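Local structure of translation initiation factor 6 (1G61) at residues 23-28 against 85-90; 60-65 against 71-76; 108-113 against 119-124; 126-131 against 137-142. The protein binds the 50S ribosomal subunit and prevents it from joining the 30S subunit to form the 70S initiation complex. All blocks are in the same frame, centred on the assembly; numbering follows the deposited sequence.

Followed from the N terminus, the chain opens contact 1 at strand 25-28 and closes it some 56 residues later on helix 78-90. Nested within that loop is contact 2, a short hairpin joining the end of helix 59-62 and strand 64-65 to strand 69-73. Contact 3 begins only after contact 1 has closed and repeats the pattern of a helix leading into a hairpin at 107-120. Contact 4 follows in series and packs helix 128-135 on strand 138-141, which lies beside strand 117-120 of contact 3 in the same sheet. Contacts 2 and 3 touch through Ser-61 and Asn-109, and Leu-71 of contact 2 meets Ile-131 of contact 4; contact 1 touches none of the other three.

Contact 1 of 4, residues 23-28 against 85-90; sequences EEITLL and KNFLKE
A small, wholly apolar contact lets the last turns of helix 78-90 rest on strand 25-28, with Ile-25 as the strand residue that meets both Phe-87 and Leu-88. The backbones stay well apart, the nearest CA atoms, those of Ile-25 and Leu-88, being 9.0 Å from each other, and the gap is bridged by side chains alone. Phe-87 carries one part of the contact. Its CG stands anti to the backbone N (chi1 163°), which carries the ring out from the helix to the strand. There the ring presents its edge: Ile-25 CG2 lies near the ring plane, 3.7 Å from Phe-87 CE2 and 3.9 Å from CZ. The other branch of Ile-25 serves Leu-88, whose CD2 approaches Ile-25 CD1 to 4.2 Å with the two chains set crosswise. One isoleucine thus divides its branches between successive helix residues.

Around this pair the helix is part of a beta-alpha-beta crossover from strand 69-73 to the parallel strand 96-100, and Leu-88 also packs on Val-97 of the latter. Phe-87 extends instead to Leu-49, on the strand next to 25-28, so the helix links two sheets. With 137 Å² buried and only methyl groups and a ring edge in play, the association rests on dispersion and the exclusion of water, without the directional restraint that polar partners would bring.

Contact 2 of 4, residues 60-65 against 71-76; sequences GSLSVA and LLPKIV
Strands 64-65 and 69-73 run antiparallel, with Val-64 and Leu-71 forming a hydrogen-bonded pair in which Leu-71 N donates to Val-64 O at 2.8 Å and the return bond, from Val-64 N to Leu-71 O, is weak at 3.3 Å. The weak bond has a companion. Ser-63 OG, anti to its own backbone nitrogen (chi1 176°), donates to the same Leu-71 O over 2.8 Å, coming in 26° off the carbonyl plane. Two donors therefore grip one buried carbonyl, and the shorter of the two bonds is the one from the side chain. Beside it, a methyl of Leu-72, CD2, lies 3.7 Å from Ser-63 OG. With an alanine here in place of Ser-63 the hydroxyl is gone, and Leu-71 O would probably keep, from segment 60-65, the weak amide bond of Val-64 as its one hydrogen bond.

This is a tight beta hairpin that starts one residue after helix 59-62, at the edge of a three-stranded sheet continued by strand 96-100. Val-64 and Leu-71 run alongside each other on one face of the sheet, with Val-64 CG1 and Leu-71 CD1 4.0 Å apart; strand 111-113 covers both. Beyond Ser-63 the ladder stops. Pro-73 has no N-H to offer and sets its ring carbon CD 3.2 Å from Leu-62 O, a buried carbonyl without a hydrogen-bonding partner. The proline also opens a type I turn to Val-76, and within that turn Ile-75 CD1 comes over to Leu-62 CD2 at 4.3 Å.

Contact 3 of 4, residues 108-113 against 119-124; sequences GNLILT and LISPEL
The flat groups here are the backbone amides of Leu-112 and Leu-119, which exchange two hydrogen bonds across the hairpin. The side chains of both lie on one face, under helix 169-179, with Phe-179 on Leu-112 and Phe-174, Leu-175 and Leu-178 on Leu-119; Ile-111 and Ile-120 occupy the other, against Ile-131 of helix 128-135. Leu-119 N donates to Leu-112 O at 2.8 Å, in the carbonyl plane, and Leu-112 N answers to Leu-119 O at 2.9 Å. A third bond, from Ser-121 N to Leu-110 O at 2.8 Å, extends the ladder back to the last residue of helix 107-110. Ile-111 and Ile-120 between these bonds form a non-hydrogen-bonded pair.

The motif is a helix running straight into a beta hairpin, strands 111-113 and 117-120, with strand 138-141 added alongside the second. IF6 has the pentein fold, in which alpha/beta subdomains are arranged with fivefold pseudosymmetry. On the Ile-111 face the two isoleucines stand side by side, and Leu-124, arriving from the 3-10 turn after the strand, crosses Ile-111 nearly perpendicularly. Its CD1 wedges in 3.7 Å from Ile-111 CG1 and the same distance from Leu-110 CB. Cutting Ile-111 down to an alanine would probably open a gap beside Leu-124 CD1 and take away the branches that Ile-120 CG2 packs against from strand 111-113, with Ile-131 losing contact too.

Leu-110 CD2 lies 3.7 Å from Ser-121 CB, while CD1 packs on Leu-124. Ser-121 OG, trans to its backbone nitrogen (chi1 169°), accepts from Glu-123 N in an ST turn.

Contact 4 of 4, residues 126-131 against 137-142; sequences DFKKDI and VEVEIG
Lys-128 lays its aliphatic chain across strand 138-141, running counter to Val-139, so that Lys-128 CG passes Val-139 CG1 at 4.1 Å. Further along, Lys-128 CD meets Ile-141 CD1, also at 4.1 Å, the two chains crossing at a slant. The lysine runs extended as far as CE, which lies 3.2 Å from Val-139 O; the bend at chi4 (-79°) then sets the direction of NZ. A water sits between NZ and that carbonyl, within 3.3 Å of Val-139 O, although its very short approach to NZ makes the detail doubtful. The charge itself is met on the helix, by a salt bridge from NZ to Glu-132.

One turn on, Ile-131 takes over on the inner side. Its CG2 touches Val-139 CG2 at 4.1 Å, and both residues also pack on Ile-120. Helix 128-135 is the connection of a beta-alpha-beta crossover, with strands 117-120 and 138-141 parallel neighbours beneath it. Val-139 is thus covered by a lysine stem on one methyl and an isoleucine on the other, so that the interface grades from a purely apolar interior to a rim where the lysine methylenes lie over Val-139 and Ile-141 and the ammonium group is paired with Glu-132.

Contact 1 of 4, residues 23-28 against 85-90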
loop_
_atom_site.group_PDB
_atom_site.type_symbol
_atom_site.label_atom_id
_atom_site.label_comp_id
_atom_site.label_asym_id
_atom_site.label_seq_id
_atom_site.Cartn_x
_atom_site.Cartn_y
_atom_site.Cartn_z
ATOM N N GLU A 23 2.859 8.288 -4.566
ATOM C CA GLU A 23 3.564 8.892 -5.706
ATOM C C GLU A 23 4.860 9.558 -5.245
ATOM O O GLU A 23 5.748 9.721 -6.105
ATOM C CB GLU A 23 2.725 9.942 -6.436
ATOM C CG GLU A 23 1.413 9.397 -6.999
ATOM C CD GLU A 23 1.658 8.426 -8.127
ATOM O OE1 GLU A 23 2.531 8.676 -8.994
ATOM O OE2 GLU A 23 0.966 7.385 -8.187
ATOM N N GLU A 24 4.993 9.933 -3.980
ATOM C CA GLU A 24 6.131 10.763 -3.547
ATOM C C GLU A 24 7.091 10.059 -2.624
ATOM O O GLU A 24 8.315 10.333 -2.673
ATOM C CB GLU A 24 5.639 12.065 -2.899
ATOM C CG GLU A 24 4.827 12.948 -3.847
ATOM C CD GLU A 24 3.345 12.690 -4.071
ATOM O OE1 GLU A 24 2.609 12.008 -3.259
ATOM O OE2 GLU A 24 2.793 13.190 -5.118
ATOM N N ILE A 25 6.595 9.153 -1.780
ATOM C CA ILE A 25 7.477 8.518 -0.780
ATOM C C ILE A 25 7.290 7.013 -0.783
ATOM O O ILE A 25 6.241 6.509 -1.154
ATOM C CB ILE A 25 7.194 9.031 0.655
ATOM C CG1 ILE A 25 5.840 8.612 1.259
ATOM C CG2 ILE A 25 7.441 10.540 0.710
ATOM C CD1 ILE A 25 5.630 9.072 2.698
ATOM N N THR A 26 8.293 6.288 -0.331
ATOM C CA THR A 26 8.233 4.883 -0.076
ATOM C C THR A 26 8.839 4.583 1.282
ATOM O O THR A 26 9.914 5.099 1.555
ATOM C CB THR A 26 9.011 4.096 -1.161
ATOM O OG1 THR A 26 8.513 4.494 -2.463
ATOM C CG2 THR A 26 8.817 2.611 -0.934
ATOM N N LEU A 27 8.126 3.819 2.099
ATOM C CA LEU A 27 8.633 3.408 3.412
ATOM C C LEU A 27 9.098 1.970 3.299
ATOM O O LEU A 27 8.347 1.138 2.768
ATOM C CB LEU A 27 7.577 3.551 4.513
ATOM C CG LEU A 27 6.879 4.916 4.650
ATOM C CD1 LEU A 27 6.122 4.962 5.969
ATOM C CD2 LEU A 27 7.800 6.097 4.624
ATOM N N LEU A 28 10.314 1.711 3.793
ATOM C CA LEU A 28 10.981 0.442 3.593
ATOM C C LEU A 28 11.556 -0.093 4.890
ATOM O O LEU A 28 11.815 0.676 5.830
ATOM C CB LEU A 28 12.149 0.584 2.587
ATOM C CG LEU A 28 11.753 0.963 1.148
ATOM C CD1 LEU A 28 12.955 1.362 0.332
ATOM C CD2 LEU A 28 10.994 -0.213 0.508
ATOM N N LYS A 85 8.566 12.198 10.793
ATOM C CA LYS A 85 8.270 13.621 10.592
ATOM C C LYS A 85 9.522 14.351 10.128
ATOM O O LYS A 85 9.399 15.279 9.302
ATOM C CB LYS A 85 7.698 14.219 11.898
ATOM C CG LYS A 85 6.301 13.650 12.212
ATOM C CD LYS A 85 5.668 14.360 13.397
ATOM C CE LYS A 85 4.202 13.895 13.418
ATOM N NZ LYS A 85 3.460 14.624 14.466
ATOM N N ASN A 86 10.700 13.977 10.608
ATOM C CA ASN A 86 11.924 14.648 10.154
ATOM C C ASN A 86 12.140 14.386 8.665
ATOM O O ASN A 86 12.495 15.322 7.914
ATOM C CB ASN A 86 13.127 14.179 11.000
ATOM C CG ASN A 86 14.406 14.782 10.451
ATOM O OD1 ASN A 86 15.172 14.085 9.763
ATOM N ND2 ASN A 86 14.607 16.027 10.768
ATOM N N PHE A 87 11.940 13.160 8.210
ATOM C CA PHE A 87 12.063 12.825 6.786
ATOM C C PHE A 87 11.088 13.636 5.959
ATOM O O PHE A 87 11.423 14.187 4.898
ATOM C CB PHE A 87 11.776 11.320 6.659
ATOM C CG PHE A 87 11.458 10.864 5.233
ATOM C CD1 PHE A 87 12.475 10.688 4.301
ATOM C CD2 PHE A 87 10.172 10.629 4.806
ATOM C CE1 PHE A 87 12.184 10.272 3.006
ATOM C CE2 PHE A 87 9.843 10.209 3.522
ATOM C CZ PHE A 87 10.863 10.033 2.600
ATOM N N LEU A 88 9.841 13.757 6.430
ATOM C CA LEU A 88 8.853 14.568 5.671
ATOM C C LEU A 88 9.327 16.014 5.627
ATOM O O LEU A 88 9.271 16.658 4.551
ATOM C CB LEU A 88 7.472 14.415 6.309
ATOM C CG LEU A 88 6.876 13.010 6.200
ATOM C CD1 LEU A 88 5.545 12.937 6.962
ATOM C CD2 LEU A 88 6.678 12.516 4.775
ATOM N N LYS A 89 9.784 16.574 6.733
ATOM C CA LYS A 89 10.199 17.984 6.775
ATOM C C LYS A 89 11.359 18.195 5.820
ATOM O O LYS A 89 11.439 19.181 5.061
ATOM C CB LYS A 89 10.497 18.410 8.219
ATOM C CG LYS A 89 10.891 19.879 8.356
ATOM C CD LYS A 89 11.144 20.235 9.812
ATOM C CE LYS A 89 10.958 21.724 10.040
ATOM N NZ LYS A 89 12.197 22.543 9.872
ATOM N N GLU A 90 12.354 17.307 5.855
ATOM C CA GLU A 90 13.543 17.398 4.995
ATOM C C GLU A 90 13.200 17.423 3.520
ATOM O O GLU A 90 13.939 17.989 2.699
ATOM C CB GLU A 90 14.534 16.243 5.278
ATOM C CG GLU A 90 15.245 16.401 6.624
ATOM C CD GLU A 90 16.426 17.354 6.482
ATOM O OE1 GLU A 90 17.301 17.146 5.596
ATOM O OE2 GLU A 90 16.514 18.358 7.252
#

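Contact 2 of 4, residues 60-65 against 71-76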
loop_
_atom_site.group_PDB
_atom_site.type_symbol
_atom_site.label_atom_id
_atom_site.label_comp_id
_atom_site.label_asym_id
_atom_site.label_seq_id
_atom_site.Cartn_x
_atom_site.Cartn_y
_atom_site.Cartn_z
ATOM N N GLY A 60 4.356 -2.139 5.655
ATOM C CA GLY A 60 3.233 -2.177 4.734
ATOM C C GLY A 60 1.963 -2.713 5.374
ATOM O O GLY A 60 0.849 -2.393 4.962
ATOM N N SER A 61 2.127 -3.568 6.416
ATOM C CA SER A 61 0.987 -4.071 7.142
ATOM C C SER A 61 0.481 -3.100 8.209
ATOM O O SER A 61 -0.703 -3.156 8.553
ATOM C CB SER A 61 1.289 -5.420 7.807
ATOM O OG SER A 61 1.314 -6.438 6.791
ATOM N N LEU A 62 1.390 -2.264 8.704
ATOM C CA LEU A 62 1.037 -1.431 9.855
ATOM C C LEU A 62 0.638 -0.013 9.501
ATOM O O LEU A 62 0.070 0.687 10.338
ATOM C CB LEU A 62 2.237 -1.347 10.815
ATOM C CG LEU A 62 2.588 -2.645 11.557
ATOM C CD1 LEU A 62 3.933 -2.439 12.258
ATOM C CD2 LEU A 62 1.445 -2.927 12.514
ATOM N N SER A 63 0.920 0.455 8.295
ATOM C CA SER A 63 0.733 1.869 7.962
ATOM C C SER A 63 0.146 2.000 6.573
ATOM O O SER A 63 0.196 1.049 5.787
ATOM C CB SER A 63 2.103 2.553 8.087
ATOM O OG SER A 63 1.957 3.902 7.686
ATOM N N VAL A 64 -0.388 3.196 6.287
ATOM C CA VAL A 64 -1.041 3.586 5.038
ATOM C C VAL A 64 -0.659 4.999 4.697
ATOM O O VAL A 64 -0.534 5.818 5.624
ATOM C CB VAL A 64 -2.568 3.576 5.335
ATOM C CG1 VAL A 64 -3.362 4.197 4.262
ATOM C CG2 VAL A 64 -3.022 2.145 5.598
ATOM N N ALA A 65 -0.517 5.326 3.415
ATOM C CA ALA A 65 -0.269 6.712 3.069
ATOM C C ALA A 65 -0.787 7.031 1.679
ATOM O O ALA A 65 -0.946 6.131 0.844
ATOM C CB ALA A 65 1.221 7.069 3.122
ATOM N N LEU A 71 -1.101 7.327 7.870
ATOM C CA LEU A 71 -1.780 6.745 9.044
ATOM C C LEU A 71 -0.823 5.787 9.768
ATOM O O LEU A 71 -0.213 4.915 9.129
ATOM C CB LEU A 71 -3.020 5.964 8.639
ATOM C CG LEU A 71 -4.004 6.666 7.727
ATOM C CD1 LEU A 71 -5.209 5.758 7.446
ATOM C CD2 LEU A 71 -4.475 7.967 8.355
ATOM N N LEU A 72 -0.735 5.939 11.079
ATOM C CA LEU A 72 0.170 5.109 11.884
ATOM C C LEU A 72 -0.661 4.460 12.984
ATOM O O LEU A 72 -1.616 5.063 13.481
ATOM C CB LEU A 72 1.258 5.994 12.457
ATOM C CG LEU A 72 2.217 6.570 11.417
ATOM C CD1 LEU A 72 3.051 7.693 12.043
ATOM C CD2 LEU A 72 3.118 5.478 10.851
ATOM N N PRO A 73 -0.276 3.261 13.424
ATOM C CA PRO A 73 -0.983 2.571 14.500
ATOM C C PRO A 73 -0.551 3.105 15.855
ATOM O O PRO A 73 0.473 3.813 16.019
ATOM C CB PRO A 73 -0.520 1.114 14.292
ATOM C CG PRO A 73 0.922 1.259 13.870
ATOM C CD PRO A 73 0.856 2.448 12.908
ATOM N N LYS A 74 -1.353 2.720 16.887
ATOM C CA LYS A 74 -1.108 3.261 18.218
ATOM C C LYS A 74 0.235 2.809 18.782
ATOM O O LYS A 74 0.718 3.415 19.750
ATOM C CB LYS A 74 -2.255 2.874 19.169
ATOM C CG LYS A 74 -2.353 1.364 19.405
ATOM C CD LYS A 74 -3.566 1.039 20.270
ATOM C CE LYS A 74 -3.748 -0.466 20.409
ATOM N NZ LYS A 74 -4.594 -0.820 21.585
ATOM N N ILE A 75 0.822 1.748 18.246
ATOM C CA ILE A 75 2.087 1.221 18.756
ATOM C C ILE A 75 3.266 1.988 18.188
ATOM O O ILE A 75 4.412 1.647 18.525
ATOM C CB ILE A 75 2.190 -0.294 18.440
ATOM C CG1 ILE A 75 2.094 -0.636 16.944
ATOM C CG2 ILE A 75 1.208 -1.130 19.259
ATOM C CD1 ILE A 75 2.421 -2.103 16.641
ATOM N N VAL A 76 3.066 2.996 17.308
ATOM C CA VAL A 76 4.239 3.703 16.794
ATOM C C VAL A 76 4.986 4.319 17.965
ATOM O O VAL A 76 4.394 4.845 18.909
ATOM C CB VAL A 76 3.816 4.716 15.698
ATOM C CG1 VAL A 76 3.013 5.877 16.309
ATOM C CG2 VAL A 76 5.021 5.238 14.949
#

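Contact 3 of 4, residues 108-113 against 119-124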
loop_
_atom_site.group_PDB
_atom_site.type_symbol
_atom_site.label_atom_id
_atom_site.label_comp_id
_atom_site.label_asym_id
_atom_site.label_seq_id
_atom_site.Cartn_x
_atom_site.Cartn_y
_atom_site.Cartn_z
ATOM N N GLY A 108 -2.339 -1.142 7.366
ATOM C CA GLY A 108 -2.067 -1.395 5.950
ATOM C C GLY A 108 -2.798 -2.593 5.414
ATOM O O GLY A 108 -3.091 -2.697 4.223
ATOM N N ASN A 109 -3.130 -3.578 6.278
ATOM C CA ASN A 109 -3.930 -4.724 5.871
ATOM C C ASN A 109 -5.415 -4.333 5.776
ATOM O O ASN A 109 -6.158 -4.985 5.035
ATOM C CB ASN A 109 -3.792 -5.846 6.880
ATOM C CG ASN A 109 -2.469 -6.567 6.964
ATOM O OD1 ASN A 109 -2.314 -7.415 7.849
ATOM N ND2 ASN A 109 -1.556 -6.238 6.078
ATOM N N LEU A 110 -5.802 -3.327 6.549
ATOM C CA LEU A 110 -7.233 -2.993 6.724
ATOM C C LEU A 110 -7.732 -1.836 5.862
ATOM O O LEU A 110 -8.939 -1.549 5.842
ATOM C CB LEU A 110 -7.478 -2.637 8.194
ATOM C CG LEU A 110 -7.216 -3.754 9.189
ATOM C CD1 LEU A 110 -7.200 -3.163 10.588
ATOM C CD2 LEU A 110 -8.285 -4.822 9.076
ATOM N N ILE A 111 -6.822 -1.138 5.178
ATOM C CA ILE A 111 -7.168 0.069 4.423
ATOM C C ILE A 111 -6.490 0.003 3.058
ATOM O O ILE A 111 -5.304 -0.396 2.965
ATOM C CB ILE A 111 -6.697 1.318 5.190
ATOM C CG1 ILE A 111 -7.378 1.393 6.567
ATOM C CG2 ILE A 111 -6.918 2.591 4.366
ATOM C CD1 ILE A 111 -6.791 2.463 7.497
ATOM N N LEU A 112 -7.205 0.439 2.049
ATOM C CA LEU A 112 -6.714 0.455 0.676
ATOM C C LEU A 112 -6.991 1.840 0.100
ATOM O O LEU A 112 -8.168 2.180 -0.003
ATOM C CB LEU A 112 -7.439 -0.624 -0.107
ATOM C CG LEU A 112 -7.143 -0.807 -1.577
ATOM C CD1 LEU A 112 -5.742 -1.387 -1.771
ATOM C CD2 LEU A 112 -8.186 -1.754 -2.177
ATOM N N THR A 113 -5.983 2.618 -0.262
ATOM C CA THR A 113 -6.207 4.006 -0.665
ATOM C C THR A 113 -5.337 4.402 -1.829
ATOM O O THR A 113 -4.175 3.987 -1.930
ATOM C CB THR A 113 -5.977 4.950 0.524
ATOM O OG1 THR A 113 -6.495 6.268 0.204
ATOM C CG2 THR A 113 -4.498 5.092 0.939
ATOM N N LEU A 119 -10.914 2.453 0.677
ATOM C CA LEU A 119 -11.794 1.414 1.191
ATOM C C LEU A 119 -11.218 0.963 2.544
ATOM O O LEU A 119 -10.009 0.774 2.688
ATOM C CB LEU A 119 -11.848 0.229 0.226
ATOM C CG LEU A 119 -12.871 -0.857 0.535
ATOM C CD1 LEU A 119 -14.309 -0.344 0.339
ATOM C CD2 LEU A 119 -12.631 -2.074 -0.364
ATOM N N ILE A 120 -12.088 0.764 3.551
ATOM C CA ILE A 120 -11.619 0.359 4.875
ATOM C C ILE A 120 -12.460 -0.813 5.350
ATOM O O ILE A 120 -13.678 -0.918 5.109
ATOM C CB ILE A 120 -11.674 1.520 5.906
ATOM C CG1 ILE A 120 -13.110 1.895 6.315
ATOM C CG2 ILE A 120 -10.882 2.716 5.407
ATOM C CD1 ILE A 120 -13.192 2.928 7.430
ATOM N N SER A 121 -11.764 -1.686 6.104
ATOM C CA SER A 121 -12.448 -2.806 6.751
ATOM C C SER A 121 -13.581 -2.318 7.630
ATOM O O SER A 121 -13.449 -1.299 8.334
ATOM C CB SER A 121 -11.433 -3.537 7.655
ATOM O OG SER A 121 -12.125 -4.466 8.476
ATOM N N PRO A 122 -14.700 -3.059 7.684
ATOM C CA PRO A 122 -15.748 -2.722 8.649
ATOM C C PRO A 122 -15.210 -2.674 10.074
ATOM O O PRO A 122 -15.787 -1.936 10.906
ATOM C CB PRO A 122 -16.740 -3.912 8.515
ATOM C CG PRO A 122 -16.541 -4.374 7.094
ATOM C CD PRO A 122 -15.049 -4.244 6.887
ATOM N N GLU A 123 -14.161 -3.396 10.437
ATOM C CA GLU A 123 -13.608 -3.326 11.798
ATOM C C GLU A 123 -13.186 -1.902 12.154
ATOM O O GLU A 123 -13.183 -1.593 13.357
ATOM C CB GLU A 123 -12.393 -4.243 11.920
ATOM C CG GLU A 123 -11.895 -4.466 13.335
ATOM C CD GLU A 123 -10.818 -5.510 13.466
ATOM O OE1 GLU A 123 -10.352 -6.028 12.440
ATOM O OE2 GLU A 123 -10.404 -5.778 14.605
ATOM N N LEU A 124 -12.837 -1.099 11.154
ATOM C CA LEU A 124 -12.391 0.265 11.418
ATOM C C LEU A 124 -13.513 1.285 11.281
ATOM O O LEU A 124 -13.175 2.493 11.245
ATOM C CB LEU A 124 -11.241 0.639 10.485
ATOM C CG LEU A 124 -9.932 -0.149 10.732
ATOM C CD1 LEU A 124 -8.911 0.382 9.732
ATOM C CD2 LEU A 124 -9.427 -0.066 12.170
#

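Contact 4 of 4, residues 126-131 against 137-142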
loop_
_atom_site.group_PDB
_atom_site.type_symbol
_atom_site.label_atom_id
_atom_site.label_comp_id
_atom_site.label_asym_id
_atom_site.label_seq_id
_atom_site.Cartn_x
_atom_site.Cartn_y
_atom_site.Cartn_z
ATOM N N ASP A 126 -15.469 2.846 13.195
ATOM C CA ASP A 126 -15.560 3.996 14.109
ATOM C C ASP A 126 -14.423 4.991 13.887
ATOM O O ASP A 126 -14.420 6.077 14.475
ATOM C CB ASP A 126 -15.606 3.521 15.560
ATOM C CG ASP A 126 -16.856 2.724 15.866
ATOM O OD1 ASP A 126 -17.925 3.016 15.262
ATOM O OD2 ASP A 126 -16.783 1.830 16.707
ATOM N N PHE A 127 -13.446 4.679 13.052
ATOM C CA PHE A 127 -12.310 5.526 12.717
ATOM C C PHE A 127 -12.497 6.168 11.336
ATOM O O PHE A 127 -11.577 6.841 10.844
ATOM C CB PHE A 127 -10.966 4.771 12.760
ATOM C CG PHE A 127 -10.695 4.311 14.194
ATOM C CD1 PHE A 127 -11.145 3.068 14.646
ATOM C CD2 PHE A 127 -10.022 5.136 15.085
ATOM C CE1 PHE A 127 -10.909 2.690 15.956
ATOM C CE2 PHE A 127 -9.787 4.755 16.393
ATOM C CZ PHE A 127 -10.276 3.548 16.826
ATOM N N LYS A 128 -13.674 6.013 10.759
ATOM C CA LYS A 128 -13.863 6.540 9.416
ATOM C C LYS A 128 -13.577 8.036 9.316
ATOM O O LYS A 128 -12.907 8.454 8.363
ATOM C CB LYS A 128 -15.312 6.214 8.987
ATOM C CG LYS A 128 -15.629 6.726 7.585
ATOM C CD LYS A 128 -16.982 6.159 7.165
ATOM C CE LYS A 128 -17.282 6.323 5.695
ATOM N NZ LYS A 128 -17.724 7.723 5.480
ATOM N N LYS A 129 -14.066 8.864 10.236
ATOM C CA LYS A 129 -13.818 10.301 10.130
ATOM C C LYS A 129 -12.331 10.598 10.228
ATOM O O LYS A 129 -11.823 11.462 9.469
ATOM C CB LYS A 129 -14.574 11.055 11.238
ATOM C CG LYS A 129 -14.445 12.587 11.039
ATOM C CD LYS A 129 -15.503 13.284 11.892
ATOM C CE LYS A 129 -15.244 14.781 12.004
ATOM N NZ LYS A 129 -14.650 15.364 10.762
ATOM N N ASP A 130 -11.620 9.962 11.170
ATOM C CA ASP A 130 -10.174 10.207 11.265
ATOM C C ASP A 130 -9.441 9.878 9.960
ATOM O O ASP A 130 -8.494 10.544 9.555
ATOM C CB ASP A 130 -9.621 9.296 12.371
ATOM C CG ASP A 130 -9.863 9.765 13.771
ATOM O OD1 ASP A 130 -10.254 10.944 14.008
ATOM O OD2 ASP A 130 -9.620 8.935 14.704
ATOM N N ILE A 131 -9.867 8.777 9.331
ATOM C CA ILE A 131 -9.242 8.300 8.093
ATOM C C ILE A 131 -9.597 9.269 6.994
ATOM O O ILE A 131 -8.735 9.703 6.217
ATOM C CB ILE A 131 -9.676 6.872 7.808
ATOM C CG1 ILE A 131 -9.095 5.929 8.877
ATOM C CG2 ILE A 131 -9.257 6.384 6.437
ATOM C CD1 ILE A 131 -9.750 4.521 8.802
ATOM N N VAL A 137 -9.815 11.946 1.170
ATOM C CA VAL A 137 -10.519 11.344 0.053
ATOM C C VAL A 137 -11.841 10.733 0.548
ATOM O O VAL A 137 -12.039 10.552 1.748
ATOM C CB VAL A 137 -9.716 10.242 -0.643
ATOM C CG1 VAL A 137 -8.431 10.771 -1.293
ATOM C CG2 VAL A 137 -9.369 9.128 0.348
ATOM N N GLU A 138 -12.692 10.424 -0.416
ATOM C CA GLU A 138 -13.887 9.664 -0.095
ATOM C C GLU A 138 -13.493 8.346 0.534
ATOM O O GLU A 138 -12.635 7.650 -0.072
ATOM C CB GLU A 138 -14.650 9.407 -1.407
ATOM C CG GLU A 138 -15.851 8.458 -1.148
ATOM C CD GLU A 138 -16.479 7.904 -2.390
ATOM O OE1 GLU A 138 -16.061 8.205 -3.536
ATOM O OE2 GLU A 138 -17.489 7.162 -2.303
ATOM N N VAL A 139 -14.113 7.967 1.640
ATOM C CA VAL A 139 -13.870 6.665 2.297
ATOM C C VAL A 139 -15.146 5.863 2.313
ATOM O O VAL A 139 -16.209 6.398 2.652
ATOM C CB VAL A 139 -13.376 6.884 3.750
ATOM C CG1 VAL A 139 -13.262 5.550 4.486
ATOM C CG2 VAL A 139 -12.017 7.605 3.718
ATOM N N GLU A 140 -15.082 4.599 1.898
ATOM C CA GLU A 140 -16.214 3.689 2.034
ATOM C C GLU A 140 -15.773 2.459 2.824
ATOM O O GLU A 140 -14.578 2.098 2.832
ATOM C CB GLU A 140 -16.716 3.220 0.649
ATOM C CG GLU A 140 -17.179 4.382 -0.217
ATOM C CD GLU A 140 -18.308 5.179 0.388
ATOM O OE1 GLU A 140 -19.042 4.676 1.279
ATOM O OE2 GLU A 140 -18.524 6.349 -0.019
ATOM N N ILE A 141 -16.721 1.803 3.480
ATOM C CA ILE A 141 -16.452 0.597 4.254
ATOM C C ILE A 141 -16.777 -0.595 3.386
ATOM O O ILE A 141 -17.827 -0.604 2.693
ATOM C CB ILE A 141 -17.317 0.628 5.535
ATOM C CG1 ILE A 141 -16.871 1.740 6.505
ATOM C CG2 ILE A 141 -17.346 -0.749 6.150
ATOM C CD1 ILE A 141 -17.904 2.147 7.547
ATOM N N GLY A 142 -15.942 -1.642 3.416
ATOM C CA GLY A 142 -16.364 -2.847 2.676
ATOM C C GLY A 142 -15.270 -3.883 2.718
ATOM O O GLY A 142 -14.314 -3.780 3.531
HETATM O O HOH W 1 -18.327 8.775 3.317
#